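Local coordinates for protein chinitase A (Streptomyces coelicolor, PDB 3EBV) that is probably an endochitinase, this chain being its family 18 glycosyl hydrolase domain, which would bind chitin and cut its internal glycosidic bonds, at residues Y10-N15 / T273-T278; D25-Y30 / A282-V287; I32-F37 / K77-V82. All blocks are in the same frame, centred on the assembly; numbering follows the deposited sequence.

Contact 1: Y10-N15 / T273-T278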
ATOM      1  N   TYR A  10       3.106  -1.603  -6.193  1.00 10.84           N
ATOM      2  CA  TYR A  10       4.307  -2.261  -5.633  1.00  9.96           C
ATOM      3  C   TYR A  10       5.252  -2.666  -6.742  1.00 11.10           C
ATOM      4  O   TYR A  10       4.825  -3.385  -7.642  1.00 11.53           O
ATOM      5  CB  TYR A  10       3.914  -3.489  -4.813  1.00 10.96           C
ATOM      6  CG  TYR A  10       3.340  -3.095  -3.472  1.00 10.16           C
ATOM      7  CD1 TYR A  10       4.161  -3.070  -2.343  1.00 11.33           C
ATOM      8  CD2 TYR A  10       1.994  -2.702  -3.337  1.00 11.20           C
ATOM      9  CE1 TYR A  10       3.668  -2.667  -1.080  1.00 10.76           C
ATOM     10  CE2 TYR A  10       1.507  -2.299  -2.078  1.00 12.36           C
ATOM     11  CZ  TYR A  10       2.343  -2.284  -0.981  1.00 12.13           C
ATOM     12  OH  TYR A  10       1.837  -1.870   0.230  1.00 11.92           O
ATOM     13  N   TRP A  11       6.511  -2.199  -6.639  1.00 11.12           N
ATOM     14  CA  TRP A  11       7.566  -2.611  -7.606  1.00 11.65           C
ATOM     15  C   TRP A  11       8.428  -3.649  -6.930  1.00 11.26           C
ATOM     16  O   TRP A  11       8.916  -3.429  -5.814  1.00 12.16           O
ATOM     17  CB  TRP A  11       8.376  -1.381  -7.961  1.00 12.36           C
ATOM     18  CG  TRP A  11       9.594  -1.672  -8.806  1.00 12.10           C
ATOM     19  CD1 TRP A  11       9.615  -1.779 -10.157  1.00 13.13           C
ATOM     20  CD2 TRP A  11      10.940  -1.905  -8.340  1.00 13.30           C
ATOM     21  NE1 TRP A  11      10.913  -2.074 -10.590  1.00 14.16           N
ATOM     22  CE2 TRP A  11      11.731  -2.151  -9.501  1.00 14.18           C
ATOM     23  CE3 TRP A  11      11.546  -1.966  -7.081  1.00 15.01           C
ATOM     24  CZ2 TRP A  11      13.116  -2.397  -9.431  1.00 14.54           C
ATOM     25  CZ3 TRP A  11      12.932  -2.236  -7.006  1.00 13.90           C
ATOM     26  CH2 TRP A  11      13.687  -2.440  -8.184  1.00 14.65           C
ATOM     27  N   GLN A  12       8.600  -4.806  -7.590  1.00 11.64           N
ATOM     28  CA  GLN A  12       9.342  -5.931  -6.986  1.00 11.63           C
ATOM     29  C   GLN A  12      10.861  -5.823  -7.040  1.00 13.28           C
ATOM     30  O   GLN A  12      11.439  -5.772  -8.129  1.00 14.20           O
ATOM     31  CB  GLN A  12       8.974  -7.236  -7.651  1.00 11.96           C
ATOM     32  CG  GLN A  12       7.447  -7.557  -7.542  1.00 11.38           C
ATOM     33  CD  GLN A  12       7.004  -8.703  -8.459  1.00 13.68           C
ATOM     34  OE1 GLN A  12       5.824  -9.001  -8.558  1.00 12.86           O
ATOM     35  NE2 GLN A  12       7.977  -9.418  -9.089  1.00 13.65           N
ATOM     36  N   ASN A  13      11.483  -5.854  -5.878  1.00 13.98           N
ATOM     37  CA  ASN A  13      12.963  -5.996  -5.800  1.00 14.35           C
ATOM     38  C   ASN A  13      13.361  -7.457  -5.808  1.00 15.47           C
ATOM     39  O   ASN A  13      14.182  -7.879  -4.992  1.00 17.22           O
ATOM     40  CB  ASN A  13      13.462  -5.303  -4.512  1.00 14.02           C
ATOM     41  CG  ASN A  13      14.989  -5.316  -4.404  1.00 15.87           C
ATOM     42  OD1 ASN A  13      15.664  -5.091  -5.395  1.00 15.93           O
ATOM     43  ND2 ASN A  13      15.504  -5.558  -3.204  1.00 19.51           N
ATOM     44  N   PHE A  14      12.783  -8.227  -6.726  1.00 14.69           N
ATOM     45  CA  PHE A  14      13.029  -9.671  -6.786  1.00 14.39           C
ATOM     46  C   PHE A  14      12.324 -10.186  -8.015  1.00 16.26           C
ATOM     47  O   PHE A  14      11.433  -9.525  -8.556  1.00 15.15           O
ATOM     48  CB  PHE A  14      12.549 -10.408  -5.514  1.00 15.53           C
ATOM     49  CG  PHE A  14      11.075 -10.194  -5.202  1.00 13.92           C
ATOM     50  CD1 PHE A  14      10.120 -11.053  -5.732  1.00 16.91           C
ATOM     51  CD2 PHE A  14      10.679  -9.148  -4.380  1.00 15.98           C
ATOM     52  CE1 PHE A  14       8.758 -10.850  -5.480  1.00 14.24           C
ATOM     53  CE2 PHE A  14       9.318  -8.959  -4.099  1.00 14.64           C
ATOM     54  CZ  PHE A  14       8.367  -9.802  -4.652  1.00 14.23           C
ATOM     55  N   ASN A  15      12.699 -11.385  -8.449  1.00 16.99           N
ATOM     56  CA  ASN A  15      12.087 -11.996  -9.618  1.00 17.17           C
ATOM     57  C   ASN A  15      11.214 -13.161  -9.162  1.00 18.40           C
ATOM     58  O   ASN A  15      11.713 -14.126  -8.536  1.00 18.99           O
ATOM     59  CB  ASN A  15      13.230 -12.499 -10.546  1.00 18.42           C
ATOM     60  CG  ASN A  15      12.730 -13.166 -11.812  1.00 22.55           C
ATOM     61  OD1 ASN A  15      11.550 -13.370 -12.019  1.00 23.00           O
ATOM     62  ND2 ASN A  15      13.676 -13.543 -12.673  1.00 29.56           N
ATOM     63  N   THR A 273       3.325  -3.849  -9.944  1.00 10.30           N
ATOM     64  CA  THR A 273       3.593  -3.254 -11.270  1.00  9.92           C
ATOM     65  C   THR A 273       4.101  -4.354 -12.233  1.00 10.09           C
ATOM     66  O   THR A 273       3.777  -4.333 -13.426  1.00 12.06           O
ATOM     67  CB  THR A 273       4.579  -2.067 -11.183  1.00 10.66           C
ATOM     68  OG1 THR A 273       5.861  -2.527 -10.759  1.00 11.58           O
ATOM     69  CG2 THR A 273       4.094  -1.036 -10.139  1.00 10.53           C
ATOM     70  N   ASN A 274       4.835  -5.309 -11.691  1.00 10.76           N
ATOM     71  CA  ASN A 274       5.430  -6.384 -12.546  1.00 10.30           C
ATOM     72  C   ASN A 274       4.353  -7.276 -13.098  1.00 11.51           C
ATOM     73  O   ASN A 274       4.355  -7.612 -14.310  1.00 12.01           O
ATOM     74  CB  ASN A 274       6.445  -7.177 -11.713  1.00 11.53           C
ATOM     75  CG  ASN A 274       7.473  -6.276 -11.067  1.00 11.82           C
ATOM     76  OD1 ASN A 274       7.233  -5.671  -9.996  1.00 11.67           O
ATOM     77  ND2 ASN A 274       8.653  -6.171 -11.700  1.00 12.38           N
ATOM     78  N   TRP A 275       3.404  -7.686 -12.242  1.00 10.72           N
ATOM     79  CA  TRP A 275       2.305  -8.494 -12.744  1.00 10.49           C
ATOM     80  C   TRP A 275       1.405  -7.664 -13.673  1.00  9.92           C
ATOM     81  O   TRP A 275       0.891  -8.193 -14.670  1.00 10.84           O
ATOM     82  CB  TRP A 275       1.490  -9.092 -11.601  1.00 11.21           C
ATOM     83  CG  TRP A 275       2.174 -10.183 -10.851  1.00 11.71           C
ATOM     84  CD1 TRP A 275       2.447 -10.210  -9.520  1.00 10.71           C
ATOM     85  CD2 TRP A 275       2.665 -11.418 -11.387  1.00 11.12           C
ATOM     86  NE1 TRP A 275       3.061 -11.395  -9.167  1.00 11.98           N
ATOM     87  CE2 TRP A 275       3.223 -12.150 -10.304  1.00 11.46           C
ATOM     88  CE3 TRP A 275       2.656 -11.997 -12.675  1.00 12.71           C
ATOM     89  CZ2 TRP A 275       3.812 -13.437 -10.465  1.00 12.27           C
ATOM     90  CZ3 TRP A 275       3.269 -13.272 -12.842  1.00 11.72           C
ATOM     91  CH2 TRP A 275       3.815 -13.976 -11.733  1.00 12.19           C
ATOM     92  N   ASP A 276       1.255  -6.363 -13.399  1.00 10.59           N
ATOM     93  CA  ASP A 276       0.472  -5.495 -14.313  1.00 10.98           C
ATOM     94  C   ASP A 276       1.099  -5.539 -15.735  1.00 10.37           C
ATOM     95  O   ASP A 276       0.387  -5.704 -16.731  1.00 11.86           O
ATOM     96  CB  ASP A 276       0.463  -4.073 -13.695  1.00 10.86           C
ATOM     97  CG  ASP A 276      -0.355  -3.010 -14.464  1.00 10.67           C
ATOM     98  OD1 ASP A 276      -1.436  -3.323 -15.022  1.00 11.54           O
ATOM     99  OD2 ASP A 276       0.151  -1.848 -14.420  1.00 12.43           O
ATOM    100  N   ALA A 277       2.427  -5.460 -15.781  1.00  9.96           N
ATOM    101  CA  ALA A 277       3.176  -5.459 -17.073  1.00 10.69           C
ATOM    102  C   ALA A 277       3.011  -6.800 -17.785  1.00 11.19           C
ATOM    103  O   ALA A 277       2.808  -6.821 -19.021  1.00 12.04           O
ATOM    104  CB  ALA A 277       4.635  -5.177 -16.824  1.00 11.65           C
ATOM    105  N   THR A 278       3.100  -7.909 -17.034  1.00 10.19           N
ATOM    106  CA  THR A 278       2.843  -9.223 -17.634  1.00 10.69           C
ATOM    107  C   THR A 278       1.476  -9.258 -18.299  1.00 11.29           C
ATOM    108  O   THR A 278       1.273  -9.885 -19.372  1.00 11.92           O
ATOM    109  CB  THR A 278       3.021 -10.329 -16.582  1.00 10.60           C
ATOM    110  OG1 THR A 278       4.431 -10.424 -16.299  1.00 12.15           O
ATOM    111  CG2 THR A 278       2.453 -11.682 -17.085  1.00 11.40           C
TER
HETATM  112  O   HOH W   1      11.317  -5.374 -10.854  1.00 12.70           O
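Y10 and Q12, ending the first strand of the TIM barrel, meet T273 and N274 in the first turn of helix 273-278, which follows the barrel's last strand and runs nearly square (84°) to the first. T273 N, a first-turn amide without an acceptor in its own helix, donates to Y10 O at 2.8 Å, and T273 OG1 is hydrogen-bonded to Q21 OE1. N274 CG, anti to its own carbonyl carbon (chi1 -53°), carries the amide across to the strand. Asparagine suits this place because it can accept from the Q12 backbone N-H directly and reach the Q12 C=O through a water. N274 OD1 accepts from Q12 N (2.9 Å), while N274 ND2 gives to T19 O and to the water, 2.9 Å away, that donates to Q12 O. This water lies over one face of the W11 indole, toward the rim; W11 NE1 is taken by Q21 O. The Q12 amide stacks on that of N274, the planes 24° apart, and is held at OE1 by S272 OG and at NE2 by N16 OD1. A leucine in place of Q12 would probably leave S272 and N16 without this amide partner. Q12 CB sits 3.9 Å above the centre of the F14 ring.

Contact 2: D25-Y30 / A282-V287; sequences DVPSAY and AWSNSV. With SO4 (sulfate ion), chain B.
Y30 lays the phenol end of its ring against S284, with its OH 3.5 Å from S284 CB and its CE2 3.8 Å from the same carbon. The tyrosine CG stands anti to its own carbonyl carbon (chi1 -66°), which sends the ring from the loop toward helix 282-292. The two hydroxyls do not bond each other, since Y30 OH and S284 OG are 4.0 Å apart; instead both are hydrogen-bonded to D276 OD2, so two buried polar ends share one carboxylate oxygen, and these bonds probably favour its charged form. The rest of the contact is van der Waals packing of small side chains. A29, small enough to let the loop come near the helix, places CB 3.9 Å from S284 O, and P27 brings CG to 4.1 Å from S284 OG while meeting the Y30 ring at its edge. P27 also begins a type I turn, closed by Y30 N to P27 O, with an extended psi (148°) that proline readily takes. On the outward side of that turn S28 OG donates to sulfate O4 at 2.7 Å, an ion probably left by the crystallisation liquor. The W283 indole, with V287 CG2 over the centre of one face, packs inward on strands 6-12 and 267-271 and alongside on helix 237-249. The loop between the TIM barrel's first and second strands thus leans on the last helix of the surrounding layer, helix 273-278 supplying the shared aspartate.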
ATOM      1  N   ASP A  25      10.771   1.727 -15.804  1.00 15.11           N
ATOM      2  CA  ASP A  25       9.759   1.045 -16.611  1.00 15.18           C
ATOM      3  C   ASP A  25       8.340   1.152 -16.041  1.00 14.40           C
ATOM      4  O   ASP A  25       7.366   0.800 -16.701  1.00 15.02           O
ATOM      5  CB  ASP A  25      10.058  -0.450 -16.738  1.00 14.89           C
ATOM      6  CG  ASP A  25      11.331  -0.738 -17.516  1.00 17.96           C
ATOM      7  OD1 ASP A  25      11.524  -0.089 -18.574  1.00 18.64           O
ATOM      8  OD2 ASP A  25      12.065  -1.641 -17.060  1.00 19.79           O
ATOM      9  N   VAL A  26       8.231   1.561 -14.774  1.00 13.47           N
ATOM     10  CA  VAL A  26       6.913   1.613 -14.133  1.00 12.86           C
ATOM     11  C   VAL A  26       6.000   2.612 -14.855  1.00 12.70           C
ATOM     12  O   VAL A  26       6.391   3.753 -15.086  1.00 12.69           O
ATOM     13  CB  VAL A  26       7.042   1.987 -12.639  1.00 12.02           C
ATOM     14  CG1 VAL A  26       5.642   2.254 -12.017  1.00 13.75           C
ATOM     15  CG2 VAL A  26       7.799   0.866 -11.891  1.00 11.89           C
ATOM     16  N   PRO A  27       4.784   2.171 -15.237  1.00 12.98           N
ATOM     17  CA  PRO A  27       3.835   3.079 -15.913  1.00 13.19           C
ATOM     18  C   PRO A  27       3.595   4.412 -15.218  1.00 14.09           C
ATOM     19  O   PRO A  27       3.610   4.486 -13.977  1.00 13.44           O
ATOM     20  CB  PRO A  27       2.537   2.267 -15.979  1.00 13.20           C
ATOM     21  CG  PRO A  27       3.029   0.789 -16.058  1.00 14.53           C
ATOM     22  CD  PRO A  27       4.284   0.778 -15.176  1.00 12.32           C
ATOM     23  N   SER A  28       3.330   5.432 -16.033  1.00 14.11           N
ATOM     24  CA  SER A  28       3.095   6.778 -15.513  1.00 15.21           C
ATOM     25  C   SER A  28       1.871   6.876 -14.592  1.00 14.67           C
ATOM     26  O   SER A  28       1.823   7.794 -13.757  1.00 15.76           O
ATOM     27  CB  SER A  28       2.944   7.774 -16.668  1.00 15.60           C
ATOM     28  OG  SER A  28       1.935   7.369 -17.532  1.00 17.67           O
ATOM     29  N   ALA A  29       0.939   5.934 -14.727  1.00 14.28           N
ATOM     30  CA  ALA A  29      -0.279   5.929 -13.893  1.00 15.02           C
ATOM     31  C   ALA A  29       0.019   5.857 -12.409  1.00 15.04           C
ATOM     32  O   ALA A  29      -0.810   6.279 -11.585  1.00 15.71           O
ATOM     33  CB  ALA A  29      -1.160   4.759 -14.275  1.00 15.88           C
ATOM     34  N   TYR A  30       1.176   5.291 -12.034  1.00 13.37           N
ATOM     35  CA  TYR A  30       1.478   5.101 -10.632  1.00 12.89           C
ATOM     36  C   TYR A  30       2.013   6.368 -10.000  1.00 13.89           C
ATOM     37  O   TYR A  30       3.085   6.864 -10.354  1.00 15.42           O
ATOM     38  CB  TYR A  30       2.460   3.944 -10.454  1.00 11.89           C
ATOM     39  CG  TYR A  30       1.855   2.633 -10.854  1.00 10.99           C
ATOM     40  CD1 TYR A  30       0.933   1.995 -10.015  1.00 11.53           C
ATOM     41  CD2 TYR A  30       2.160   2.035 -12.102  1.00 11.33           C
ATOM     42  CE1 TYR A  30       0.351   0.790 -10.382  1.00 12.16           C
ATOM     43  CE2 TYR A  30       1.575   0.803 -12.471  1.00 11.94           C
ATOM     44  CZ  TYR A  30       0.676   0.180 -11.600  1.00 13.15           C
ATOM     45  OH  TYR A  30       0.070  -1.047 -11.876  1.00 13.32           O
ATOM     46  N   ALA A 282      -3.128  -3.643 -18.459  1.00 11.65           N
ATOM     47  CA  ALA A 282      -4.592  -3.448 -18.530  1.00 11.77           C
ATOM     48  C   ALA A 282      -5.112  -2.837 -17.224  1.00 12.22           C
ATOM     49  O   ALA A 282      -5.944  -1.891 -17.258  1.00 13.59           O
ATOM     50  CB  ALA A 282      -5.282  -4.762 -18.810  1.00 12.32           C
ATOM     51  N   TRP A 283      -4.625  -3.312 -16.094  1.00 12.06           N
ATOM     52  CA  TRP A 283      -5.172  -2.831 -14.808  1.00 11.67           C
ATOM     53  C   TRP A 283      -4.825  -1.353 -14.633  1.00 12.53           C
ATOM     54  O   TRP A 283      -5.726  -0.519 -14.367  1.00 12.64           O
ATOM     55  CB  TRP A 283      -4.635  -3.697 -13.653  1.00 12.10           C
ATOM     56  CG  TRP A 283      -5.343  -3.524 -12.326  1.00 10.22           C
ATOM     57  CD1 TRP A 283      -6.304  -4.343 -11.809  1.00 13.03           C
ATOM     58  CD2 TRP A 283      -5.106  -2.494 -11.357  1.00 11.02           C
ATOM     59  NE1 TRP A 283      -6.710  -3.879 -10.558  1.00 11.75           N
ATOM     60  CE2 TRP A 283      -6.000  -2.741 -10.258  1.00 10.06           C
ATOM     61  CE3 TRP A 283      -4.277  -1.360 -11.312  1.00 11.61           C
ATOM     62  CZ2 TRP A 283      -6.031  -1.914  -9.120  1.00 11.16           C
ATOM     63  CZ3 TRP A 283      -4.289  -0.546 -10.176  1.00 11.42           C
ATOM     64  CH2 TRP A 283      -5.193  -0.811  -9.107  1.00 11.55           C
ATOM     65  N   SER A 284      -3.548  -0.969 -14.733  1.00 11.01           N
ATOM     66  CA  SER A 284      -3.197   0.430 -14.516  1.00 10.96           C
ATOM     67  C   SER A 284      -3.790   1.349 -15.602  1.00 11.51           C
ATOM     68  O   SER A 284      -4.130   2.521 -15.308  1.00 12.14           O
ATOM     69  CB  SER A 284      -1.694   0.650 -14.347  1.00 12.61           C
ATOM     70  OG  SER A 284      -0.974   0.202 -15.505  1.00 12.86           O
ATOM     71  N   ASN A 285      -3.915   0.852 -16.841  1.00 11.91           N
ATOM     72  CA  ASN A 285      -4.532   1.688 -17.883  1.00 11.80           C
ATOM     73  C   ASN A 285      -5.954   2.074 -17.450  1.00 12.29           C
ATOM     74  O   ASN A 285      -6.329   3.238 -17.558  1.00 14.34           O
ATOM     75  CB  ASN A 285      -4.579   0.977 -19.231  1.00 12.79           C
ATOM     76  CG  ASN A 285      -3.258   1.069 -19.981  1.00 13.81           C
ATOM     77  OD1 ASN A 285      -2.384   1.843 -19.615  1.00 13.94           O
ATOM     78  ND2 ASN A 285      -3.163   0.321 -21.081  1.00 16.23           N
ATOM     79  N   SER A 286      -6.738   1.105 -16.990  1.00 11.09           N
ATOM     80  CA  SER A 286      -8.180   1.367 -16.764  1.00 11.31           C
ATOM     81  C   SER A 286      -8.372   2.013 -15.394  1.00 12.16           C
ATOM     82  O   SER A 286      -9.066   3.036 -15.297  1.00 12.46           O
ATOM     83  CB  SER A 286      -8.966   0.081 -16.864  1.00 11.44           C
ATOM     84  OG  SER A 286     -10.274   0.286 -16.315  1.00 13.16           O
ATOM     85  N   VAL A 287      -7.819   1.410 -14.335  1.00 11.90           N
ATOM     86  CA  VAL A 287      -7.966   1.985 -12.977  1.00 11.50           C
ATOM     87  C   VAL A 287      -7.268   3.327 -12.875  1.00 13.02           C
ATOM     88  O   VAL A 287      -7.797   4.274 -12.276  1.00 13.24           O
ATOM     89  CB  VAL A 287      -7.504   0.990 -11.883  1.00 11.80           C
ATOM     90  CG1 VAL A 287      -7.638   1.633 -10.500  1.00 12.84           C
ATOM     91  CG2 VAL A 287      -8.282  -0.302 -12.023  1.00 11.35           C
TER
HETATM   92  S   SO4 B 303       3.608   7.357 -20.926  1.00 20.93           S
HETATM   93  O1  SO4 B 303       4.736   8.215 -20.603  1.00 23.44           O
HETATM   94  O2  SO4 B 303       3.213   7.468 -22.337  1.00 19.77           O
HETATM   95  O3  SO4 B 303       4.034   5.954 -20.578  1.00 17.27           O
HETATM   96  O4  SO4 B 303       2.433   7.767 -20.153  1.00 22.73           O

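Contact 3: I32-F37 / K77-V82; sequences IIAVAF and KVIISV
I79 holds CG1 between its backbone N and carbonyl carbon (chi1 64°), which carries CD1 across to I32 CG2, 3.7 Å away, and lays CG1 4.0 Å from A34 CB; alanine leaves room for it. I80 differs: CG1 lies anti to the backbone N and chi2 of 65° turns CD1 across to V35 CG1, at 3.9 Å. Beside it V35 CG2 meets V78 CG1, so I33, V35, V78 and I80 form one apolar face, while I32, A34, I79 and S81 look into the barrel. Four backbone bonds join the parallel strands, the straightest from V35 N to I79 O (180°). S81 OG touches the F37 ring at its edge, 3.4 Å from CD1, and is hydrogen-bonded to D117. Serine fits because it is small, yet can serve an inward-facing carboxylate. The peptide between A36 and F37 is cis, and A36 CB sits 3.4 Å above the centre of the F37 ring. Helix 61-73 links the strands as a beta-alpha-beta unit of the TIM barrel, beside strand 115-120, which carries D117 and D119 of the DxxDxDxE motif that begins at D114; such a non-proline cis peptide recurs in family 18 chitinases, and the motif is their signature.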
ATOM      1  N   ILE A  32       2.403   6.663  -6.536  1.00 11.49           N
ATOM      2  CA  ILE A  32       3.226   6.235  -5.428  1.00 12.23           C
ATOM      3  C   ILE A  32       3.734   4.863  -5.808  1.00 12.46           C
ATOM      4  O   ILE A  32       2.943   3.986  -6.165  1.00 12.14           O
ATOM      5  CB  ILE A  32       2.446   6.142  -4.086  1.00 12.90           C
ATOM      6  CG1 ILE A  32       1.851   7.514  -3.718  1.00 13.03           C
ATOM      7  CG2 ILE A  32       3.364   5.638  -2.957  1.00 14.29           C
ATOM      8  CD1 ILE A  32       0.944   7.450  -2.457  1.00 13.29           C
ATOM      9  N   ILE A  33       5.056   4.708  -5.775  1.00 12.33           N
ATOM     10  CA  ILE A  33       5.703   3.422  -6.074  1.00 12.50           C
ATOM     11  C   ILE A  33       6.314   2.907  -4.789  1.00 12.02           C
ATOM     12  O   ILE A  33       7.170   3.587  -4.188  1.00 12.43           O
ATOM     13  CB  ILE A  33       6.789   3.581  -7.196  1.00 12.45           C
ATOM     14  CG1 ILE A  33       6.167   4.153  -8.465  1.00 13.42           C
ATOM     15  CG2 ILE A  33       7.509   2.214  -7.396  1.00 13.02           C
ATOM     16  CD1 ILE A  33       7.231   4.650  -9.489  1.00 14.03           C
ATOM     17  N   ALA A  34       5.835   1.750  -4.341  1.00 10.96           N
ATOM     18  CA  ALA A  34       6.311   1.100  -3.117  1.00 11.30           C
ATOM     19  C   ALA A  34       7.304  -0.013  -3.471  1.00 12.02           C
ATOM     20  O   ALA A  34       6.955  -0.992  -4.146  1.00 11.83           O
ATOM     21  CB  ALA A  34       5.123   0.568  -2.284  1.00 10.91           C
ATOM     22  N   VAL A  35       8.566   0.183  -3.052  1.00 12.37           N
ATOM     23  CA  VAL A  35       9.639  -0.756  -3.351  1.00 12.44           C
ATOM     24  C   VAL A  35       9.550  -1.949  -2.388  1.00 12.11           C
ATOM     25  O   VAL A  35       9.657  -1.802  -1.148  1.00 12.54           O
ATOM     26  CB  VAL A  35      10.968  -0.033  -3.233  1.00 12.14           C
ATOM     27  CG1 VAL A  35      12.134  -1.050  -3.321  1.00 13.56           C
ATOM     28  CG2 VAL A  35      11.073   1.008  -4.316  1.00 14.19           C
ATOM     29  N   ALA A  36       9.341  -3.144  -2.944  1.00 12.07           N
ATOM     30  CA  ALA A  36       9.075  -4.328  -2.164  1.00 12.39           C
ATOM     31  C   ALA A  36      10.280  -5.300  -2.211  1.00 13.68           C
ATOM     32  O   ALA A  36      10.471  -5.935  -3.250  1.00 13.19           O
ATOM     33  CB  ALA A  36       7.812  -5.045  -2.724  1.00 13.26           C
ATOM     34  N   PHE A  37      11.052  -5.509  -1.133  1.00 13.77           N
ATOM     35  CA  PHE A  37      10.839  -4.968   0.209  1.00 14.33           C
ATOM     36  C   PHE A  37      12.198  -4.727   0.870  1.00 15.66           C
ATOM     37  O   PHE A  37      13.239  -5.244   0.400  1.00 15.87           O
ATOM     38  CB  PHE A  37      10.130  -6.002   1.078  1.00 15.54           C
ATOM     39  CG  PHE A  37       8.749  -6.375   0.610  1.00 13.71           C
ATOM     40  CD1 PHE A  37       7.653  -5.582   0.957  1.00 13.84           C
ATOM     41  CD2 PHE A  37       8.545  -7.520  -0.146  1.00 14.95           C
ATOM     42  CE1 PHE A  37       6.371  -5.931   0.539  1.00 12.31           C
ATOM     43  CE2 PHE A  37       7.247  -7.877  -0.557  1.00 13.88           C
ATOM     44  CZ  PHE A  37       6.165  -7.069  -0.219  1.00 13.23           C
ATOM     45  N   LYS A  77       6.021   9.710  -6.016  1.00 16.49           N
ATOM     46  CA  LYS A  77       6.673   9.437  -4.736  1.00 16.45           C
ATOM     47  C   LYS A  77       7.174   8.009  -4.794  1.00 15.88           C
ATOM     48  O   LYS A  77       6.508   7.138  -5.384  1.00 15.41           O
ATOM     49  CB  LYS A  77       5.696   9.602  -3.536  1.00 15.74           C
ATOM     50  CG  LYS A  77       5.039  10.978  -3.426  1.00 18.40           C
ATOM     51  CD  LYS A  77       6.086  11.988  -2.990  1.00 21.72           C
ATOM     52  CE  LYS A  77       5.550  13.406  -2.946  1.00 23.76           C
ATOM     53  NZ  LYS A  77       6.578  14.355  -2.322  1.00 25.85           N
ATOM     54  N   VAL A  78       8.338   7.751  -4.210  1.00 14.57           N
ATOM     55  CA  VAL A  78       8.862   6.389  -4.160  1.00 13.63           C
ATOM     56  C   VAL A  78       9.162   6.085  -2.710  1.00 13.89           C
ATOM     57  O   VAL A  78       9.933   6.813  -2.081  1.00 15.01           O
ATOM     58  CB  VAL A  78      10.162   6.212  -5.021  1.00 14.34           C
ATOM     59  CG1 VAL A  78      10.642   4.757  -5.018  1.00 14.93           C
ATOM     60  CG2 VAL A  78       9.913   6.693  -6.458  1.00 15.01           C
ATOM     61  N   ILE A  79       8.552   5.038  -2.171  1.00 12.56           N
ATOM     62  CA  ILE A  79       8.708   4.717  -0.760  1.00 12.41           C
ATOM     63  C   ILE A  79       9.234   3.298  -0.599  1.00 12.51           C
ATOM     64  O   ILE A  79       9.156   2.503  -1.541  1.00 12.56           O
ATOM     65  CB  ILE A  79       7.346   4.911  -0.006  1.00 11.89           C
ATOM     66  CG1 ILE A  79       6.286   3.926  -0.544  1.00 12.63           C
ATOM     67  CG2 ILE A  79       6.902   6.384  -0.129  1.00 13.33           C
ATOM     68  CD1 ILE A  79       4.883   4.132   0.112  1.00 12.94           C
ATOM     69  N   ILE A  80       9.811   2.993   0.563  1.00 11.82           N
ATOM     70  CA  ILE A  80      10.281   1.638   0.868  1.00 11.89           C
ATOM     71  C   ILE A  80       9.224   0.863   1.644  1.00 12.30           C
ATOM     72  O   ILE A  80       8.763   1.339   2.689  1.00 12.31           O
ATOM     73  CB  ILE A  80      11.685   1.667   1.600  1.00 12.68           C
ATOM     74  CG1 ILE A  80      12.227   0.278   1.835  1.00 13.16           C
ATOM     75  CG2 ILE A  80      11.630   2.492   2.905  1.00 12.54           C
ATOM     76  CD1 ILE A  80      12.541  -0.479   0.532  1.00 14.48           C
ATOM     77  N   SER A  81       8.881  -0.342   1.169  1.00 12.19           N
ATOM     78  CA  SER A  81       7.915  -1.175   1.900  1.00 12.04           C
ATOM     79  C   SER A  81       8.636  -2.133   2.796  1.00 12.52           C
ATOM     80  O   SER A  81       9.592  -2.803   2.365  1.00 12.91           O
ATOM     81  CB  SER A  81       6.989  -1.924   0.931  1.00 12.86           C
ATOM     82  OG  SER A  81       6.017  -2.662   1.644  1.00 12.29           O
ATOM     83  N   VAL A  82       8.182  -2.240   4.041  1.00 11.81           N
ATOM     84  CA  VAL A  82       8.726  -3.196   5.004  0.70 12.31           C
ATOM     85  C   VAL A  82       7.782  -4.371   5.194  1.00 12.93           C
ATOM     86  O   VAL A  82       6.570  -4.163   5.381  1.00 12.47           O
ATOM     87  CB  VAL A  82       8.964  -2.512   6.370  0.70 12.03           C
ATOM     88  CG1 VAL A  82       9.560  -3.497   7.355  0.70 15.01           C
ATOM     89  CG2 VAL A  82       9.876  -1.285   6.184  0.70 13.56           C
TER

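How the contacts relate
Contacts 1 and 2 bring the C-terminal helices against the start of the barrel, and contact 3 continues the sheet from its second to its third strand. Contacts 1 and 3, their centres about 12 Å apart, are joined through bonds from W11 N to A34 O and from N13 N to A36 O, each 2.8 Å. On the barrel's inner side Y10 CE1 lies 3.6 Å from S81 OG, and the Y10 and S81 hydroxyls are both hydrogen-bonded to D117 OD2, which links them to the probable active site. Contact 1 joins contact 2, also about 12 Å away between centres, through D276 and where W11 CD1 packs on V26 CG2 at 3.6 Å. Contacts 2 and 3 are about 16 Å apart between centres, but V26 CG1 still packs on I33 CD1 at 3.8 Å.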